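4-oxalocrotonate decarboxylase NahK (Pseudomonas putida, PDB 5D2J) catalyses the decarboxylation of (3E)-2-oxohex-3-enedioate to 2-oxopent-4-enoate and CO2 as a metal-binding lyase of aromatic hydrocarbon breakdown. Local coordinates at residues S106-P111 with V146-S151; I113-S118 with G241-V246. The protein carries 1 engineered substitution. All blocks are in the same frame, centred on the assembly; numbering follows the deposited sequence.

Contact 1: S106-P111 with V146-S151; sequences SKLIHP and VEVIDS. With MG (magnesium ion), chain C; 0L1 (hexanedioic acid), chain E.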
ATOM      1  N   SER A 106      16.171  -8.709  -7.982  1.00 22.24           N
ATOM      2  CA  SER A 106      16.311  -8.665  -9.434  1.00 21.87           C
ATOM      3  C   SER A 106      14.954  -8.437 -10.102  1.00 22.37           C
ATOM      4  O   SER A 106      14.885  -8.089 -11.281  1.00 19.18           O
ATOM      5  CB  SER A 106      16.965  -9.945  -9.975  1.00 23.81           C
ATOM      6  OG  SER A 106      16.095 -11.059  -9.840  1.00 25.79           O
ATOM      7  N   LYS A 107      13.881  -8.639  -9.342  1.00 19.87           N
ATOM      8  CA  LYS A 107      12.521  -8.420  -9.835  1.00 17.05           C
ATOM      9  C   LYS A 107      12.002  -7.056  -9.379  1.00 16.58           C
ATOM     10  O   LYS A 107      10.829  -6.728  -9.570  1.00 14.65           O
ATOM     11  CB  LYS A 107      11.592  -9.524  -9.311  1.00 18.79           C
ATOM     12  CG  LYS A 107      11.981 -10.928  -9.779  1.00 25.70           C
ATOM     13  CD  LYS A 107      10.965 -11.970  -9.315  1.00 35.22           C
ATOM     14  CE  LYS A 107      11.440 -13.396  -9.591  1.00 45.42           C
ATOM     15  NZ  LYS A 107      12.085 -14.039  -8.397  1.00 49.58           N
ATOM     16  N   LEU A 108      12.880  -6.267  -8.767  1.00 14.08           N
ATOM     17  CA  LEU A 108      12.513  -4.947  -8.260  1.00 13.04           C
ATOM     18  C   LEU A 108      13.414  -3.881  -8.886  1.00 17.55           C
ATOM     19  O   LEU A 108      14.527  -4.178  -9.327  1.00 20.38           O
ATOM     20  CB  LEU A 108      12.630  -4.925  -6.733  1.00 15.72           C
ATOM     21  CG  LEU A 108      11.815  -6.002  -6.023  1.00 18.37           C
ATOM     22  CD1 LEU A 108      12.021  -5.938  -4.522  1.00 16.19           C
ATOM     23  CD2 LEU A 108      10.340  -5.867  -6.366  1.00 19.32           C
ATOM     24  N   ILE A 109      12.928  -2.645  -8.936  1.00 13.53           N
ATOM     25  CA  ILE A 109      13.637  -1.571  -9.641  1.00 14.31           C
ATOM     26  C   ILE A 109      14.531  -0.781  -8.687  1.00 15.02           C
ATOM     27  O   ILE A 109      15.734  -0.631  -8.919  1.00 15.73           O
ATOM     28  CB  ILE A 109      12.620  -0.630 -10.323  1.00 15.55           C
ATOM     29  CG1 ILE A 109      11.767  -1.430 -11.311  1.00 14.11           C
ATOM     30  CG2 ILE A 109      13.320   0.523 -11.020  1.00 18.19           C
ATOM     31  CD1 ILE A 109      10.427  -0.786 -11.663  1.00 15.59           C
ATOM     32  N   HIS A 110      13.934  -0.286  -7.609  1.00 14.54           N
ATOM     33  CA  HIS A 110      14.669   0.475  -6.602  1.00 15.36           C
ATOM     34  C   HIS A 110      13.883   0.453  -5.300  1.00 15.28           C
ATOM     35  O   HIS A 110      13.358   1.480  -4.860  1.00 16.27           O
ATOM     36  CB  HIS A 110      14.945   1.913  -7.077  1.00 17.41           C
ATOM     37  CG  HIS A 110      13.771   2.582  -7.735  1.00 22.45           C
ATOM     38  ND1 HIS A 110      13.911   3.668  -8.575  1.00 26.81           N
ATOM     39  CD2 HIS A 110      12.442   2.319  -7.679  1.00 22.01           C
ATOM     40  CE1 HIS A 110      12.718   4.039  -9.013  1.00 22.51           C
ATOM     41  NE2 HIS A 110      11.813   3.237  -8.483  1.00 28.01           N
ATOM     42  N   PRO A 111      13.811  -0.730  -4.667  1.00 13.60           N
ATOM     43  CA  PRO A 111      12.839  -0.963  -3.593  1.00 12.81           C
ATOM     44  C   PRO A 111      13.192  -0.324  -2.263  1.00 13.41           C
ATOM     45  O   PRO A 111      14.368  -0.087  -1.958  1.00 15.37           O
ATOM     46  CB  PRO A 111      12.848  -2.489  -3.451  1.00 16.38           C
ATOM     47  CG  PRO A 111      14.252  -2.878  -3.834  1.00 13.54           C
ATOM     48  CD  PRO A 111      14.578  -1.951  -4.987  1.00 17.42           C
ATOM     49  N   VAL A 146       5.169  -5.702   6.593  1.00 11.95           N
ATOM     50  CA  VAL A 146       6.190  -4.814   6.051  1.00 10.25           C
ATOM     51  C   VAL A 146       5.924  -4.683   4.562  1.00 14.54           C
ATOM     52  O   VAL A 146       5.835  -5.697   3.857  1.00 13.80           O
ATOM     53  CB  VAL A 146       7.598  -5.383   6.264  1.00 13.05           C
ATOM     54  CG1 VAL A 146       8.657  -4.492   5.586  1.00 16.24           C
ATOM     55  CG2 VAL A 146       7.880  -5.518   7.748  1.00 12.33           C
ATOM     56  N   GLU A 147       5.760  -3.452   4.074  1.00 11.51           N
ATOM     57  CA  GLU A 147       5.547  -3.267   2.640  1.00 11.00           C
ATOM     58  C   GLU A 147       6.872  -3.070   1.943  1.00 13.28           C
ATOM     59  O   GLU A 147       7.774  -2.427   2.476  1.00 14.43           O
ATOM     60  CB  GLU A 147       4.652  -2.065   2.308  1.00 10.61           C
ATOM     61  CG  GLU A 147       4.160  -2.136   0.842  1.00 13.22           C
ATOM     62  CD  GLU A 147       3.211  -1.027   0.417  1.00 20.27           C
ATOM     63  OE1 GLU A 147       3.056  -0.032   1.151  1.00 16.21           O
ATOM     64  OE2 GLU A 147       2.627  -1.150  -0.683  1.00 18.89           O
ATOM     65  N   VAL A 148       6.991  -3.629   0.747  1.00 11.67           N
ATOM     66  CA  VAL A 148       8.095  -3.270  -0.117  1.00 14.16           C
ATOM     67  C   VAL A 148       7.460  -2.386  -1.173  1.00 10.95           C
ATOM     68  O   VAL A 148       6.597  -2.848  -1.918  1.00 13.70           O
ATOM     69  CB  VAL A 148       8.727  -4.509  -0.783  1.00 12.94           C
ATOM     70  CG1 VAL A 148       9.922  -4.096  -1.652  1.00 16.19           C
ATOM     71  CG2 VAL A 148       9.151  -5.533   0.275  1.00 13.30           C
ATOM     72  N   ILE A 149       7.845  -1.109  -1.211  1.00 12.52           N
ATOM     73  CA  ILE A 149       7.344  -0.193  -2.239  1.00 13.07           C
ATOM     74  C   ILE A 149       8.404   0.019  -3.314  1.00 12.97           C
ATOM     75  O   ILE A 149       9.610  -0.017  -3.041  1.00 11.99           O
ATOM     76  CB  ILE A 149       6.893   1.169  -1.675  1.00 16.37           C
ATOM     77  CG1 ILE A 149       7.945   1.755  -0.737  1.00 16.93           C
ATOM     78  CG2 ILE A 149       5.532   1.037  -0.977  1.00 17.64           C
ATOM     79  CD1 ILE A 149       7.683   3.211  -0.351  1.00 19.77           C
ATOM     80  N   ASP A 150       7.961   0.227  -4.546  1.00 10.50           N
ATOM     81  CA  ASP A 150       8.914   0.259  -5.645  1.00 11.11           C
ATOM     82  C   ASP A 150       8.275   0.975  -6.818  1.00 14.83           C
ATOM     83  O   ASP A 150       7.752   0.339  -7.730  1.00 17.92           O
ATOM     84  CB  ASP A 150       9.272  -1.185  -6.032  1.00 14.79           C
ATOM     85  CG  ASP A 150      10.453  -1.266  -6.968  1.00 13.21           C
ATOM     86  OD1 ASP A 150      11.358  -0.421  -6.859  1.00 14.23           O
ATOM     87  OD2 ASP A 150      10.478  -2.183  -7.824  1.00 14.93           O
ATOM     88  N   SER A 151       8.301   2.303  -6.784  1.00 14.12           N
ATOM     89  CA  SER A 151       7.682   3.100  -7.839  1.00 12.91           C
ATOM     90  C   SER A 151       8.280   2.747  -9.187  1.00 12.49           C
ATOM     91  O   SER A 151       9.495   2.620  -9.330  1.00 13.91           O
ATOM     92  CB  SER A 151       7.894   4.587  -7.566  1.00 17.58           C
ATOM     93  OG  SER A 151       7.424   5.385  -8.644  1.00 16.79           O
TER
HETATM   94 MG    MG C 301       2.820   1.688   2.337  1.00 15.86          MG
HETATM   95  O1  0L1 E 303       2.646   5.054   1.102  1.00 22.83           O
HETATM   96  C2  0L1 E 303       2.633   4.158   0.211  1.00 25.22           C
HETATM   97  O2  0L1 E 303       2.594   2.943   0.551  1.00 19.69           O
HETATM   98  C3  0L1 E 303       2.661   4.541  -1.256  1.00 23.68           C
HETATM   99  C4  0L1 E 303       3.821   5.479  -1.531  1.00 23.71           C
HETATM  100  C5  0L1 E 303       3.886   5.757  -3.017  1.00 27.84           C
HETATM  101  C6  0L1 E 303       4.930   6.813  -3.329  1.00 28.95           C
HETATM  102  C7  0L1 E 303       6.333   6.252  -3.221  1.00 29.82           C
HETATM  103  O4  0L1 E 303       6.698   5.320  -3.987  1.00 20.97           O
HETATM  104  O3  0L1 E 303       7.150   6.725  -2.380  1.00 24.21           O
HETATM  105  O   HOH W   1      10.938   2.427  -3.497  1.00 23.93           O
HETATM  106  O   HOH W   2       0.718   1.214   2.631  1.00 16.99           O
HETATM  107  O   HOH W   3       2.668   3.642   3.246  1.00 28.93           O
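D150 turns its CG away from the backbone N (chi1 -168°), which carries the carboxylate to the loop 106-111, where it takes two successive backbone N-H groups, one on each oxygen. OD2 accepts from I109 N at 2.7 Å, nearly straight, met on the syn side slightly out of the carboxylate plane. OD1 accepts from H110 N, also at 2.7 Å, through its syn lone pair. The pair of bonds fixes the rotation of the carboxylate. H110 has CG between its backbone N and carbonyl carbon (chi1 44°), a rotation that turns the imidazole toward segment 146-151. There NE2 donates to S151 O over a short 2.5 Å, in the plane of that carbonyl although the oxygen lies somewhat off the ring plane. The ring stands almost perpendicular to the D150 carboxylate (84°), with CD2 at its edge 3.1 Å from OD1. I109 CG2 sits over the centre of one ring face, and F156 stacks on the ring as well. Water 1 donates to both H110 O and I149 O, joining the two backbones where P111 CA also approaches I149 O. On the apolar side of the contact, V148 CG1 packs against P111 CB at 3.8 Å and L108 CD1 at 4.0 Å. On the same strand end, E147 OE1 binds magnesium at 2.1 Å, while its OE2 forms a salt bridge with K69. The contact thus anchors the loop leading into strand 112-121 to the end of strand 139-149, beside the metal and diacid site of the FAA hydrolase fold.

Contact 2: I113-S118 with G241-V246; sequences IEAEIS and GITAAV. With MG (magnesium ion), chain C; 0L1 (hexanedioic acid), chain E.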
ATOM      1  N   ILE A 113      11.514  -0.363   2.045  1.00 12.33           N
ATOM      2  CA  ILE A 113      10.558  -1.017   2.929  1.00 11.74           C
ATOM      3  C   ILE A 113       9.983  -0.043   3.964  1.00 11.80           C
ATOM      4  O   ILE A 113      10.647   0.909   4.351  1.00 13.69           O
ATOM      5  CB  ILE A 113      11.184  -2.225   3.636  1.00 15.24           C
ATOM      6  CG1 ILE A 113      12.428  -1.790   4.406  1.00 18.61           C
ATOM      7  CG2 ILE A 113      11.537  -3.310   2.616  1.00 17.06           C
ATOM      8  CD1 ILE A 113      12.992  -2.882   5.274  1.00 23.08           C
ATOM      9  N   GLU A 114       8.739  -0.296   4.372  1.00 11.69           N
ATOM     10  CA  GLU A 114       8.017   0.498   5.370  1.00 14.71           C
ATOM     11  C   GLU A 114       7.363  -0.505   6.294  1.00 12.02           C
ATOM     12  O   GLU A 114       6.786  -1.484   5.819  1.00 15.61           O
ATOM     13  CB  GLU A 114       6.835   1.249   4.746  1.00 23.68           C
ATOM     14  CG  GLU A 114       7.087   2.175   3.587  1.00 33.17           C
ATOM     15  CD  GLU A 114       5.788   2.816   3.102  1.00 27.91           C
ATOM     16  OE1 GLU A 114       4.950   2.117   2.469  1.00 21.21           O
ATOM     17  OE2 GLU A 114       5.596   4.018   3.372  1.00 31.23           O
ATOM     18  N   ALA A 115       7.391  -0.251   7.599  1.00 12.43           N
ATOM     19  CA  ALA A 115       6.621  -1.091   8.530  1.00 14.22           C
ATOM     20  C   ALA A 115       5.195  -0.559   8.662  1.00 15.30           C
ATOM     21  O   ALA A 115       4.991   0.652   8.739  1.00 14.33           O
ATOM     22  CB  ALA A 115       7.287  -1.130   9.880  1.00 14.75           C
ATOM     23  N   GLU A 116       4.205  -1.453   8.654  1.00 11.77           N
ATOM     24  CA  GLU A 116       2.804  -1.053   8.727  1.00 14.52           C
ATOM     25  C   GLU A 116       2.047  -2.033   9.607  1.00 15.03           C
ATOM     26  O   GLU A 116       2.603  -3.058  10.026  1.00 14.13           O
ATOM     27  CB  GLU A 116       2.173  -1.013   7.325  1.00 13.98           C
ATOM     28  CG  GLU A 116       3.063  -0.345   6.276  1.00 15.37           C
ATOM     29  CD  GLU A 116       2.317   0.140   5.046  1.00 15.91           C
ATOM     30  OE1 GLU A 116       1.075   0.024   4.999  1.00 13.63           O
ATOM     31  OE2 GLU A 116       2.987   0.664   4.127  1.00 18.39           O
ATOM     32  N   ILE A 117       0.786  -1.721   9.896  1.00 10.39           N
ATOM     33  CA  ILE A 117      -0.094  -2.688  10.549  1.00 11.17           C
ATOM     34  C   ILE A 117      -1.287  -2.887   9.626  1.00 13.25           C
ATOM     35  O   ILE A 117      -1.815  -1.923   9.059  1.00 14.80           O
ATOM     36  CB  ILE A 117      -0.505  -2.262  11.999  1.00 15.14           C
ATOM     37  CG1 ILE A 117      -1.208  -3.417  12.724  1.00 12.84           C
ATOM     38  CG2 ILE A 117      -1.364  -0.987  12.008  1.00 14.17           C
ATOM     39  CD1 ILE A 117      -0.284  -4.602  13.016  1.00 14.84           C
ATOM     40  N   SER A 118      -1.663  -4.144   9.406  1.00 11.21           N
ATOM     41  CA  SER A 118      -2.765  -4.447   8.509  1.00 12.93           C
ATOM     42  C   SER A 118      -3.934  -4.959   9.329  1.00 12.55           C
ATOM     43  O   SER A 118      -3.761  -5.367  10.484  1.00 11.40           O
ATOM     44  CB  SER A 118      -2.348  -5.511   7.496  1.00 13.87           C
ATOM     45  OG  SER A 118      -1.299  -5.034   6.665  1.00 14.34           O
ATOM     46  N   GLY A 241       2.227   3.613   6.158  1.00 13.28           N
ATOM     47  CA  GLY A 241       3.563   3.582   6.735  1.00 16.77           C
ATOM     48  C   GLY A 241       3.645   4.123   8.155  1.00 15.38           C
ATOM     49  O   GLY A 241       3.318   5.289   8.414  1.00 19.50           O
ATOM     50  N   ILE A 242       4.093   3.273   9.079  1.00 11.12           N
ATOM     51  CA  ILE A 242       4.362   3.693  10.458  1.00 11.83           C
ATOM     52  C   ILE A 242       5.799   4.213  10.572  1.00 18.27           C
ATOM     53  O   ILE A 242       6.073   5.179  11.294  1.00 18.67           O
ATOM     54  CB  ILE A 242       4.133   2.534  11.446  1.00 11.66           C
ATOM     55  CG1 ILE A 242       2.646   2.208  11.545  1.00 13.10           C
ATOM     56  CG2 ILE A 242       4.639   2.898  12.849  1.00 13.10           C
ATOM     57  CD1 ILE A 242       2.353   0.904  12.283  1.00 15.24           C
ATOM     58  N   THR A 243       6.715   3.577   9.847  1.00 15.08           N
ATOM     59  CA  THR A 243       8.098   4.031   9.803  1.00 17.73           C
ATOM     60  C   THR A 243       8.389   4.691   8.458  1.00 22.40           C
ATOM     61  O   THR A 243       7.652   4.502   7.485  1.00 21.95           O
ATOM     62  CB  THR A 243       9.098   2.869  10.030  1.00 21.11           C
ATOM     63  OG1 THR A 243       8.991   1.921   8.961  1.00 18.46           O
ATOM     64  CG2 THR A 243       8.820   2.163  11.349  1.00 20.68           C
ATOM     65  N   ALA A 244       9.459   5.475   8.411  1.00 15.78           N
ATOM     66  CA  ALA A 244       9.917   6.055   7.159  1.00 19.13           C
ATOM     67  C   ALA A 244      10.380   4.910   6.266  1.00 22.36           C
ATOM     68  O   ALA A 244      10.740   3.840   6.768  1.00 20.01           O
ATOM     69  CB  ALA A 244      11.053   7.030   7.417  1.00 22.32           C
ATOM     70  N   ALA A 245      10.356   5.111   4.948  1.00 15.51           N
ATOM     71  CA  ALA A 245      10.783   4.066   4.018  1.00 17.07           C
ATOM     72  C   ALA A 245      12.314   3.972   3.944  1.00 20.57           C
ATOM     73  O   ALA A 245      13.008   4.986   3.962  1.00 22.51           O
ATOM     74  CB  ALA A 245      10.189   4.305   2.646  1.00 18.63           C
ATOM     75  N   VAL A 246      12.828   2.748   3.856  1.00 15.01           N
ATOM     76  CA  VAL A 246      14.264   2.483   3.929  1.00 14.07           C
ATOM     77  C   VAL A 246      14.688   1.665   2.715  1.00 12.73           C
ATOM     78  O   VAL A 246      14.056   0.656   2.412  1.00 13.91           O
ATOM     79  CB  VAL A 246      14.581   1.681   5.201  1.00 18.53           C
ATOM     80  CG1 VAL A 246      16.033   1.218   5.208  1.00 23.23           C
ATOM     81  CG2 VAL A 246      14.278   2.511   6.438  1.00 19.51           C
TER
HETATM   82 MG    MG C 301       2.820   1.688   2.337  1.00 15.86          MG
HETATM   83  O1  0L1 E 303       2.646   5.054   1.102  1.00 22.83           O
HETATM   84  C2  0L1 E 303       2.633   4.158   0.211  1.00 25.22           C
HETATM   85  O2  0L1 E 303       2.594   2.943   0.551  1.00 19.69           O
HETATM   86  C3  0L1 E 303       2.661   4.541  -1.256  1.00 23.68           C
HETATM   87  C4  0L1 E 303       3.821   5.479  -1.531  1.00 23.71           C
HETATM   88  C5  0L1 E 303       3.886   5.757  -3.017  1.00 27.84           C
HETATM   89  C6  0L1 E 303       4.930   6.813  -3.329  1.00 28.95           C
HETATM   90  C7  0L1 E 303       6.333   6.252  -3.221  1.00 29.82           C
HETATM   91  O4  0L1 E 303       6.698   5.320  -3.987  1.00 20.97           O
HETATM   92  O3  0L1 E 303       7.150   6.725  -2.380  1.00 24.21           O
HETATM   93  O   HOH W   4       6.577   5.572   5.275  1.00 22.64           O
HETATM   94  O   HOH W   3       2.668   3.642   3.246  1.00 28.93           O
HETATM   95  O   HOH W   2       0.718   1.214   2.631  1.00 16.99           O
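G241, at the start of the loop segment, lies against the carboxylates of E114 and E116, its N 3.6 Å from E116 CD and its CA near E114 OE2. Both glutamates extend from one side of segment 113-118 of strand 112-121 and converge on magnesium, each by one oxygen: E114 OE1 at 2.2 Å and E116 OE2 at 2.1 Å. The shared cation brings these two acidic oxygens within 3.0 Å of each other. Water 4 donates to both E114 OE2 and T243 O, tying the outer oxygen to the loop. A115 points to the other side of the strand, where T243 OG1, set between its backbone N and carbonyl carbon (chi1 64°), accepts the N-H of A115 at 3.0 Å in place of a backbone acceptor. I242 N donates to A115 O, nearly in line with the carbonyl. I242 CD1 reaches I117 CG2, the two side chains slanting across each other. I113 and V246 form an antiparallel hydrogen-bonded pair, I113 N to V246 O at 2.8 Å and V246 N to I113 O at 2.9 Å, and their side chains share a face of the sheet. Strand 139-149 also pairs with strand 112-121, while from strand 191-196 M194 packs against I113, T243 and V246, and V192 against A115.

Both contacts are buried and meet at neighbouring antiparallel strands of one sheet: 139-149 supplies contact 1 and 112-121 contact 2, joined by a probable hydrogen bond from E147 N to E114 O. They share the magnesium ion, which takes E147 from the first and E114 and E116 from the second, with the diacid and waters 2 and 3 completing six ligands. Their chemistry differs. Contact 1 ties a loop to the end of strand 139-149 and the turn after it through a side-chain carboxylate and an imidazole that bind backbone groups; contact 2 lays a loop along a strand chiefly by backbone bonds, a threonine hydroxyl replacing one acceptor.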